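Side-chain contacts in endonuclease MutS2 (Deinococcus radiodurans, PDB 4OD6), which probably senses collided ribosomes and splits them into subunits, and ends in an Smr domain, the part described here, of a type linked to endonuclease activity: residues Ala23-Leu28 against Arg59-Thr64; Val45-Gly48 against Leu54-Thr57; His72-Asn77 against Val83-Val88. All coordinates share one frame; numbering follows the deposited sequence.

Contact 1: Ala23-Leu28 against Arg59-Thr64; sequences AAVEEL and RDYLKT
The phenol oxygen of Tyr61, whose ring lies against Val25 and Leu28, is gripped at two points. Arg29, one residue beyond 23-28 on the same helix, hydrogen-bonds to OH through NH1, and Asp65, just past 59-64, adds a weak bond through OD2. These polar ties should limit swinging of the ring, whose hydrocarbon part does the packing. Val25 reaches it with one branch: Val25 CG1 stands over a face of the Tyr61 ring, 4.0 Å from its centroid and 27° off the normal, a CH-pi contact. It is displaced toward one side of the ring, and its nearest neighbour there is Tyr61 CD1, at 3.6 Å from Val25 CG1. The tyrosine gets to this place because its CG is anti to the backbone N (chi1 163°), which carries the ring across the gap between the helices.

One turn farther along the helix, Leu28 divides its CD2 methyl between two neighbours. Leu28 CD2 meets the ring obliquely, 4.0 Å from Tyr61 CD2, and also touches Leu62 CD2 at 3.9 Å. The two leucines cross at about a right angle, so branch meets branch and neither chain runs along the other. On the sheet side, Leu62 also packs on Thr84 and Val86 of strand 83-88, while Leu58 fills in beside Val25 and Leu28. Apolar packing next to the sheet, passing into an aromatic ring whose hydroxyl is held by Arg29 and weakly by Asp65, thus joins helices 21-38 and 53-62, the helical layer of the two-layer alpha/beta fold of the Smr domain.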
loop_
_atom_site.group_PDB
_atom_site.type_symbol
_atom_site.label_atom_id
_atom_site.label_comp_id
_atom_site.label_asym_id
_atom_site.label_seq_id
_atom_site.Cartn_x
_atom_site.Cartn_y
_atom_site.Cartn_z
ATOM N N ALA A 23 4.271 -5.274 -11.343
ATOM C CA ALA A 23 5.280 -5.497 -10.325
ATOM C C ALA A 23 4.866 -4.902 -8.981
ATOM O O ALA A 23 5.073 -5.498 -7.961
ATOM C CB ALA A 23 6.633 -4.935 -10.776
ATOM N N ALA A 24 4.308 -3.723 -9.004
ATOM C CA ALA A 24 3.871 -3.072 -7.783
ATOM C C ALA A 24 2.746 -3.868 -7.099
ATOM O O ALA A 24 2.729 -4.038 -5.879
ATOM C CB ALA A 24 3.464 -1.625 -8.059
ATOM N N VAL A 25 1.786 -4.352 -7.879
ATOM C CA VAL A 25 0.705 -5.156 -7.318
ATOM C C VAL A 25 1.269 -6.433 -6.725
ATOM O O VAL A 25 0.900 -6.793 -5.634
ATOM C CB VAL A 25 -0.379 -5.458 -8.386
ATOM C CG1 VAL A 25 -1.323 -6.547 -7.914
ATOM C CG2 VAL A 25 -1.139 -4.197 -8.738
ATOM N N GLU A 26 2.172 -7.094 -7.422
ATOM C CA GLU A 26 2.740 -8.333 -6.894
ATOM C C GLU A 26 3.443 -8.109 -5.535
ATOM O O GLU A 26 3.299 -8.871 -4.588
ATOM C CB GLU A 26 3.772 -8.888 -7.884
ATOM C CG GLU A 26 4.511 -10.121 -7.386
ATOM C CD GLU A 26 5.716 -10.478 -8.216
ATOM O OE1 GLU A 26 5.937 -9.897 -9.296
ATOM O OE2 GLU A 26 6.466 -11.319 -7.740
ATOM N N GLU A 27 4.222 -7.051 -5.450
ATOM C CA GLU A 27 4.908 -6.709 -4.211
ATOM C C GLU A 27 3.931 -6.350 -3.096
ATOM O O GLU A 27 4.105 -6.752 -1.979
ATOM C CB GLU A 27 5.921 -5.592 -4.436
ATOM C CG GLU A 27 7.101 -5.979 -5.325
ATOM C CD GLU A 27 7.839 -7.224 -4.874
ATOM O OE1 GLU A 27 8.156 -7.247 -3.698
ATOM O OE2 GLU A 27 8.032 -8.103 -5.722
ATOM N N LEU A 28 2.911 -5.582 -3.445
ATOM C CA LEU A 28 1.925 -5.189 -2.456
ATOM C C LEU A 28 1.183 -6.413 -1.909
ATOM O O LEU A 28 0.999 -6.549 -0.714
ATOM C CB LEU A 28 0.948 -4.172 -3.056
ATOM C CG LEU A 28 -0.190 -3.718 -2.141
ATOM C CD1 LEU A 28 0.347 -3.130 -0.842
ATOM C CD2 LEU A 28 -1.074 -2.703 -2.860
ATOM N N ARG A 59 -5.031 1.072 -5.464
ATOM C CA ARG A 59 -6.278 1.199 -4.742
ATOM C C ARG A 59 -7.284 0.247 -5.311
ATOM O O ARG A 59 -8.101 -0.331 -4.651
ATOM C CB ARG A 59 -6.774 2.622 -4.797
ATOM C CG ARG A 59 -5.952 3.600 -3.964
ATOM C CD ARG A 59 -6.357 5.024 -4.222
ATOM N NE ARG A 59 -7.780 5.200 -4.043
ATOM C CZ ARG A 59 -8.347 5.486 -2.892
ATOM N NH1 ARG A 59 -7.606 5.632 -1.805
ATOM N NH2 ARG A 59 -9.663 5.592 -2.834
ATOM N N ASP A 60 -7.236 0.113 -6.634
ATOM C CA ASP A 60 -8.167 -0.793 -7.308
ATOM C C ASP A 60 -7.947 -2.239 -6.875
ATOM O O ASP A 60 -8.902 -2.980 -6.638
ATOM C CB ASP A 60 -8.012 -0.680 -8.827
ATOM C CG ASP A 60 -8.875 -1.676 -9.578
ATOM O OD1 ASP A 60 -10.090 -1.429 -9.706
ATOM O OD2 ASP A 60 -8.338 -2.704 -10.040
ATOM N N TYR A 61 -6.683 -2.633 -6.761
ATOM C CA TYR A 61 -6.346 -3.967 -6.282
ATOM C C TYR A 61 -6.759 -4.146 -4.817
ATOM O O TYR A 61 -7.268 -5.195 -4.431
ATOM C CB TYR A 61 -4.837 -4.240 -6.451
ATOM C CG TYR A 61 -4.342 -5.412 -5.626
ATOM C CD1 TYR A 61 -4.453 -6.711 -6.093
ATOM C CD2 TYR A 61 -3.839 -5.214 -4.349
ATOM C CE1 TYR A 61 -4.035 -7.781 -5.328
ATOM C CE2 TYR A 61 -3.417 -6.275 -3.577
ATOM C CZ TYR A 61 -3.518 -7.556 -4.070
ATOM O OH TYR A 61 -3.101 -8.616 -3.304
ATOM N N LEU A 62 -6.507 -3.125 -4.008
ATOM C CA LEU A 62 -6.666 -3.237 -2.552
ATOM C C LEU A 62 -8.223 -3.522 -2.273
ATOM O O LEU A 62 -8.516 -4.087 -1.194
ATOM C CB LEU A 62 -6.300 -1.963 -1.864
ATOM C CG LEU A 62 -4.799 -1.824 -1.670
ATOM C CD1 LEU A 62 -4.383 -0.408 -1.303
ATOM C CD2 LEU A 62 -4.320 -2.852 -0.662
ATOM N N LYS A 63 -9.240 -3.052 -3.081
ATOM C CA LYS A 63 -10.647 -3.124 -2.788
ATOM C C LYS A 63 -11.021 -4.561 -2.641
ATOM O O LYS A 63 -12.046 -4.929 -2.131
ATOM C CB LYS A 63 -11.490 -2.487 -3.923
ATOM C CG LYS A 63 -11.376 -0.966 -4.130
ATOM C CD LYS A 63 -11.314 -0.490 -5.589
ATOM C CE LYS A 63 -11.142 1.041 -5.776
ATOM N NZ LYS A 63 -10.829 1.567 -7.165
ATOM N N THR A 64 -10.237 -5.452 -3.266
ATOM C CA THR A 64 -10.574 -6.917 -3.176
ATOM C C THR A 64 -9.540 -7.887 -2.541
ATOM O O THR A 64 -9.731 -9.098 -2.526
ATOM C CB THR A 64 -10.982 -7.532 -4.540
ATOM O OG1 THR A 64 -9.899 -7.410 -5.472
ATOM C CG2 THR A 64 -12.237 -6.862 -5.091
#

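Contact 2: Val45-Gly48 against Leu54-Thr57; sequences VVHG and LRRT
His47 offers a flat face to the first turn of helix 53-62, and Arg55 meets it with its backbone. Arg55 CA lies 3.9 Å from the centroid of the His47 imidazole and only 10° off the normal, a CH-pi contact almost over the middle of the ring. The histidine CG lies between its backbone N and carbonyl carbon (chi1 46°), which sets the ring against Arg55. The first carbon of the arginine side chain joins in, with Arg55 CB 3.6 Å from His47 CE1. Beyond it the chain runs extended and carries its guanidinium away from the ring; the contact is made by the aliphatic root of the chain. Next to the ring the root of the histidine is also covered: His47 CB packs on Leu54 CB at 3.9 Å, and Leu54 CD1 comes to 3.7 Å from the backbone His47 O.

Two direct hydrogen bonds fix the ring's rotation. His47 ND1 donates to Gly48 O at 2.9 Å in a nearly straight bond (168°), with the acceptor lying exactly in the imidazole plane. At the other nitrogen, NE2 is hydrogen-bonded to Thr84 OG1 on the neighbouring strand 83-88. Both ring nitrogens bonded to separate partners, and a face resting on the helix, should leave the imidazole little freedom to turn. In the second shell, Asp73 OD1 forms a salt bridge with NH2 of Arg55 at the end of the extended chain, and Leu54 leans on Val21 and Ala24 of helix 21-38.

His47 and Gly48 open the His-Gly-x-Gly sequence characteristic of Smr domains. The chemistry implies that the face of this imidazole is used for apolar packing while both of its nitrogens are spent on fixed hydrogen bonds.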
loop_
_atom_site.group_PDB
_atom_site.type_symbol
_atom_site.label_atom_id
_atom_site.label_comp_id
_atom_site.label_asym_id
_atom_site.label_seq_id
_atom_site.Cartn_x
_atom_site.Cartn_y
_atom_site.Cartn_z
ATOM N N VAL A 45 2.329 2.265 2.067
ATOM C CA VAL A 45 2.670 1.935 0.692
ATOM C C VAL A 45 3.059 3.217 -0.014
ATOM O O VAL A 45 2.244 4.042 -0.356
ATOM C CB VAL A 45 1.489 1.251 -0.019
ATOM C CG1 VAL A 45 1.862 0.839 -1.434
ATOM C CG2 VAL A 45 1.016 0.055 0.779
ATOM N N VAL A 46 4.361 3.332 -0.233
ATOM C CA VAL A 46 4.982 4.488 -0.859
ATOM C C VAL A 46 5.051 4.285 -2.362
ATOM O O VAL A 46 6.002 3.717 -2.872
ATOM C CB VAL A 46 6.379 4.786 -0.230
ATOM C CG1 VAL A 46 6.924 6.099 -0.776
ATOM C CG2 VAL A 46 6.247 4.806 1.291
ATOM N N HIS A 47 4.019 4.779 -3.059
ATOM C CA HIS A 47 3.939 4.643 -4.513
ATOM C C HIS A 47 4.231 5.911 -5.289
ATOM O O HIS A 47 4.423 5.843 -6.447
ATOM C CB HIS A 47 2.596 4.055 -4.979
ATOM C CG HIS A 47 1.406 4.667 -4.316
ATOM N ND1 HIS A 47 1.083 6.003 -4.453
ATOM C CD2 HIS A 47 0.524 4.154 -3.434
ATOM C CE1 HIS A 47 0.026 6.260 -3.710
ATOM N NE2 HIS A 47 -0.322 5.160 -3.072
ATOM N N GLY A 48 4.219 7.058 -4.631
ATOM C CA GLY A 48 4.468 8.321 -5.293
ATOM C C GLY A 48 3.204 8.852 -5.931
ATOM O O GLY A 48 2.203 8.160 -6.039
ATOM N N LEU A 54 0.142 4.405 -10.370
ATOM C CA LEU A 54 0.319 3.419 -9.301
ATOM C C LEU A 54 -0.754 3.568 -8.229
ATOM O O LEU A 54 -1.321 2.580 -7.787
ATOM C CB LEU A 54 1.728 3.508 -8.702
ATOM C CG LEU A 54 2.868 3.022 -9.603
ATOM C CD1 LEU A 54 4.145 2.981 -8.787
ATOM C CD2 LEU A 54 2.574 1.647 -10.190
ATOM N N ARG A 55 -1.059 4.784 -7.831
ATOM C CA ARG A 55 -2.024 4.946 -6.754
ATOM C C ARG A 55 -3.368 4.325 -7.163
ATOM O O ARG A 55 -3.972 3.591 -6.432
ATOM C CB ARG A 55 -2.233 6.438 -6.459
ATOM C CG ARG A 55 -3.362 6.779 -5.495
ATOM C CD ARG A 55 -3.455 8.289 -5.354
ATOM N NE ARG A 55 -4.477 8.674 -4.411
ATOM C CZ ARG A 55 -5.743 8.786 -4.738
ATOM N NH1 ARG A 55 -6.133 8.575 -5.977
ATOM N NH2 ARG A 55 -6.601 9.107 -3.808
ATOM N N ARG A 56 -3.845 4.653 -8.358
ATOM C CA ARG A 56 -5.170 4.195 -8.800
ATOM C C ARG A 56 -5.192 2.699 -8.960
ATOM O O ARG A 56 -6.131 2.076 -8.587
ATOM C CB ARG A 56 -5.583 4.884 -10.084
ATOM C CG ARG A 56 -6.016 6.315 -9.865
ATOM C CD ARG A 56 -6.572 6.923 -11.130
ATOM N NE ARG A 56 -5.595 6.913 -12.196
ATOM C CZ ARG A 56 -4.762 7.922 -12.427
ATOM N NH1 ARG A 56 -4.786 8.972 -11.657
ATOM N NH2 ARG A 56 -3.883 7.831 -13.391
ATOM N N THR A 57 -4.181 2.140 -9.574
ATOM C CA THR A 57 -4.155 0.688 -9.773
ATOM C C THR A 57 -4.004 -0.114 -8.454
ATOM O O THR A 57 -4.627 -1.131 -8.244
ATOM C CB THR A 57 -3.089 0.240 -10.777
ATOM O OG1 THR A 57 -1.807 0.629 -10.317
ATOM C CG2 THR A 57 -3.319 0.853 -12.103
#

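Contact 3: His72-Asn77 against Val83-Val88; sequences HDAEAN and VTIVNV
His72 and Ile85 meet because the histidine CG sits between its backbone N and carbonyl carbon (chi1 54°), lifting the ring over the neighbouring strand, while Ile85 CG1 lies beside its own backbone N and CG2 anti to it (chi1 -54°), so that both branches as well as CB come near the ring. They form a hydrogen-bonded pair of the antiparallel beta hairpin whose strand 68-73 is an outermost strand of the Smr sheet. Ile85 CB stands over the His72 imidazole face, 4.0 Å from its centroid, a CH-pi contact. The ring is braced by a straight bond from His72 ND1 to Asp73 O, 2.8 Å long at 175°, the donor well above the carbonyl plane. At the ring edge, His72 NE2 holds a water at 2.6 Å, which is also weakly bound by Asn87 ND2; the same amide hydrogen-bonds to Ser70.

His72 and Ile85 exchange both backbone bonds, the shorter from Ile85 N to His72 O at 2.8 Å. Backbone bonding continues past strand 68-73, where Ala74 N donates to Val83 O. Ala74 CB settles on Val83 CB at 3.9 Å. The side chains of the non-hydrogen-bonded pair Asp73-Thr84 diverge, touching Arg59 and Leu62 of helix 53-62. Besides their bonds to Arg55 and His47, water links them, donating to Asp73 OD1 at 2.9 Å and lying 2.8 Å from Thr84 OG1.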
loop_
_atom_site.group_PDB
_atom_site.type_symbol
_atom_site.label_atom_id
_atom_site.label_comp_id
_atom_site.label_asym_id
_atom_site.label_seq_id
_atom_site.Cartn_x
_atom_site.Cartn_y
_atom_site.Cartn_z
ATOM N N HIS A 72 -6.599 3.996 2.869
ATOM C CA HIS A 72 -6.838 5.405 2.635
ATOM C C HIS A 72 -5.528 6.139 2.405
ATOM O O HIS A 72 -4.476 5.631 2.671
ATOM C CB HIS A 72 -7.582 6.040 3.806
ATOM C CG HIS A 72 -6.928 5.826 5.119
ATOM N ND1 HIS A 72 -5.846 6.558 5.560
ATOM C CD2 HIS A 72 -7.186 4.924 6.086
ATOM C CE1 HIS A 72 -5.491 6.124 6.749
ATOM N NE2 HIS A 72 -6.288 5.133 7.091
ATOM N N ASP A 73 -5.642 7.368 1.941
ATOM C CA ASP A 73 -4.499 8.249 1.751
ATOM C C ASP A 73 -3.855 8.514 3.076
ATOM O O ASP A 73 -4.485 8.544 4.089
ATOM C CB ASP A 73 -4.948 9.615 1.224
ATOM C CG ASP A 73 -5.578 9.556 -0.116
ATOM O OD1 ASP A 73 -5.190 8.781 -0.920
ATOM O OD2 ASP A 73 -6.477 10.374 -0.397
ATOM N N ALA A 74 -2.559 8.724 3.043
ATOM C CA ALA A 74 -1.871 9.234 4.185
ATOM C C ALA A 74 -2.293 10.675 4.440
ATOM O O ALA A 74 -2.763 11.325 3.584
ATOM C CB ALA A 74 -0.371 9.161 3.994
ATOM N N GLU A 75 -2.000 11.103 5.650
ATOM C CA GLU A 75 -2.198 12.476 6.103
ATOM C C GLU A 75 -1.256 13.341 5.314
ATOM O O GLU A 75 -0.274 12.877 4.780
ATOM C CB GLU A 75 -1.883 12.603 7.584
ATOM C CG GLU A 75 -2.817 11.793 8.465
ATOM C CD GLU A 75 -4.237 12.325 8.467
ATOM O OE1 GLU A 75 -5.075 11.847 9.256
ATOM O OE2 GLU A 75 -4.508 13.241 7.683
ATOM N N ALA A 76 -1.574 14.616 5.279
ATOM C CA ALA A 76 -0.864 15.556 4.449
ATOM C C ALA A 76 0.561 15.644 4.824
ATOM O O ALA A 76 1.369 15.782 3.963
ATOM C CB ALA A 76 -1.501 16.935 4.515
ATOM N N ASN A 77 0.833 15.565 6.115
ATOM C CA ASN A 77 2.173 15.678 6.667
ATOM C C ASN A 77 3.002 14.422 6.469
ATOM O O ASN A 77 4.151 14.400 6.784
ATOM C CB ASN A 77 2.085 15.989 8.161
ATOM C CG ASN A 77 1.232 14.990 8.875
ATOM O OD1 ASN A 77 0.079 14.813 8.534
ATOM N ND2 ASN A 77 1.816 14.283 9.825
ATOM N N VAL A 83 1.205 8.236 -0.735
ATOM C CA VAL A 83 1.288 7.101 0.165
ATOM C C VAL A 83 -0.118 6.600 0.472
ATOM O O VAL A 83 -1.025 7.357 0.799
ATOM C CB VAL A 83 2.000 7.480 1.468
ATOM C CG1 VAL A 83 2.064 6.294 2.425
ATOM C CG2 VAL A 83 3.378 8.077 1.186
ATOM N N THR A 84 -0.285 5.302 0.387
ATOM C CA THR A 84 -1.543 4.658 0.772
ATOM C C THR A 84 -1.323 3.865 2.067
ATOM O O THR A 84 -0.435 3.075 2.171
ATOM C CB THR A 84 -2.106 3.697 -0.331
ATOM O OG1 THR A 84 -2.477 4.451 -1.484
ATOM C CG2 THR A 84 -3.327 2.969 0.137
ATOM N N ILE A 85 -2.162 4.110 3.046
ATOM C CA ILE A 85 -2.153 3.387 4.311
ATOM C C ILE A 85 -3.049 2.186 4.172
ATOM O O ILE A 85 -4.203 2.322 3.753
ATOM C CB ILE A 85 -2.702 4.270 5.467
ATOM C CG1 ILE A 85 -1.942 5.607 5.549
ATOM C CG2 ILE A 85 -2.624 3.577 6.807
ATOM C CD1 ILE A 85 -0.471 5.443 5.776
ATOM N N VAL A 86 -2.520 1.027 4.508
ATOM C CA VAL A 86 -3.282 -0.203 4.441
ATOM C C VAL A 86 -3.431 -0.754 5.863
ATOM O O VAL A 86 -2.463 -1.071 6.533
ATOM C CB VAL A 86 -2.602 -1.240 3.517
ATOM C CG1 VAL A 86 -3.419 -2.523 3.483
ATOM C CG2 VAL A 86 -2.434 -0.674 2.091
ATOM N N ASN A 87 -4.681 -0.855 6.309
ATOM C CA ASN A 87 -5.051 -1.522 7.564
ATOM C C ASN A 87 -5.340 -2.969 7.253
ATOM O O ASN A 87 -6.231 -3.280 6.496
ATOM C CB ASN A 87 -6.245 -0.830 8.192
ATOM C CG ASN A 87 -5.955 0.625 8.460
ATOM O OD1 ASN A 87 -5.018 0.940 9.171
ATOM N ND2 ASN A 87 -6.724 1.511 7.842
ATOM N N VAL A 88 -4.511 -3.830 7.817
ATOM C CA VAL A 88 -4.510 -5.256 7.556
ATOM C C VAL A 88 -5.332 -5.983 8.616
ATOM O O VAL A 88 -5.291 -5.660 9.785
ATOM C CB VAL A 88 -3.057 -5.801 7.543
ATOM C CG1 VAL A 88 -3.035 -7.304 7.321
ATOM C CG2 VAL A 88 -2.232 -5.103 6.492
HETATM O O HOH W 1 -6.233 4.342 9.595
HETATM O O HOH W 2 -4.867 5.942 -1.432
#

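Overall arrangement
The three contacts lie within one small Smr domain and draw on both of its layers. Along the chain, contact 2 is nested inside the loop closed by contact 1, and contact 3 follows both. Contacts 1 and 2, their centres about 9 Å apart, share helix 53-62; contacts 2 and 3, about 10 Å apart, share the sheet, where strands 43-46 and 83-88 are neighbours. Contacts 1 and 3 lie farthest apart, about 14 Å between centres, on opposite sides of the chain's centre, yet they still meet through Leu62. Helix 53-62 therefore packs on helix 21-38, on His47 after strand 43-46, and on the hairpin.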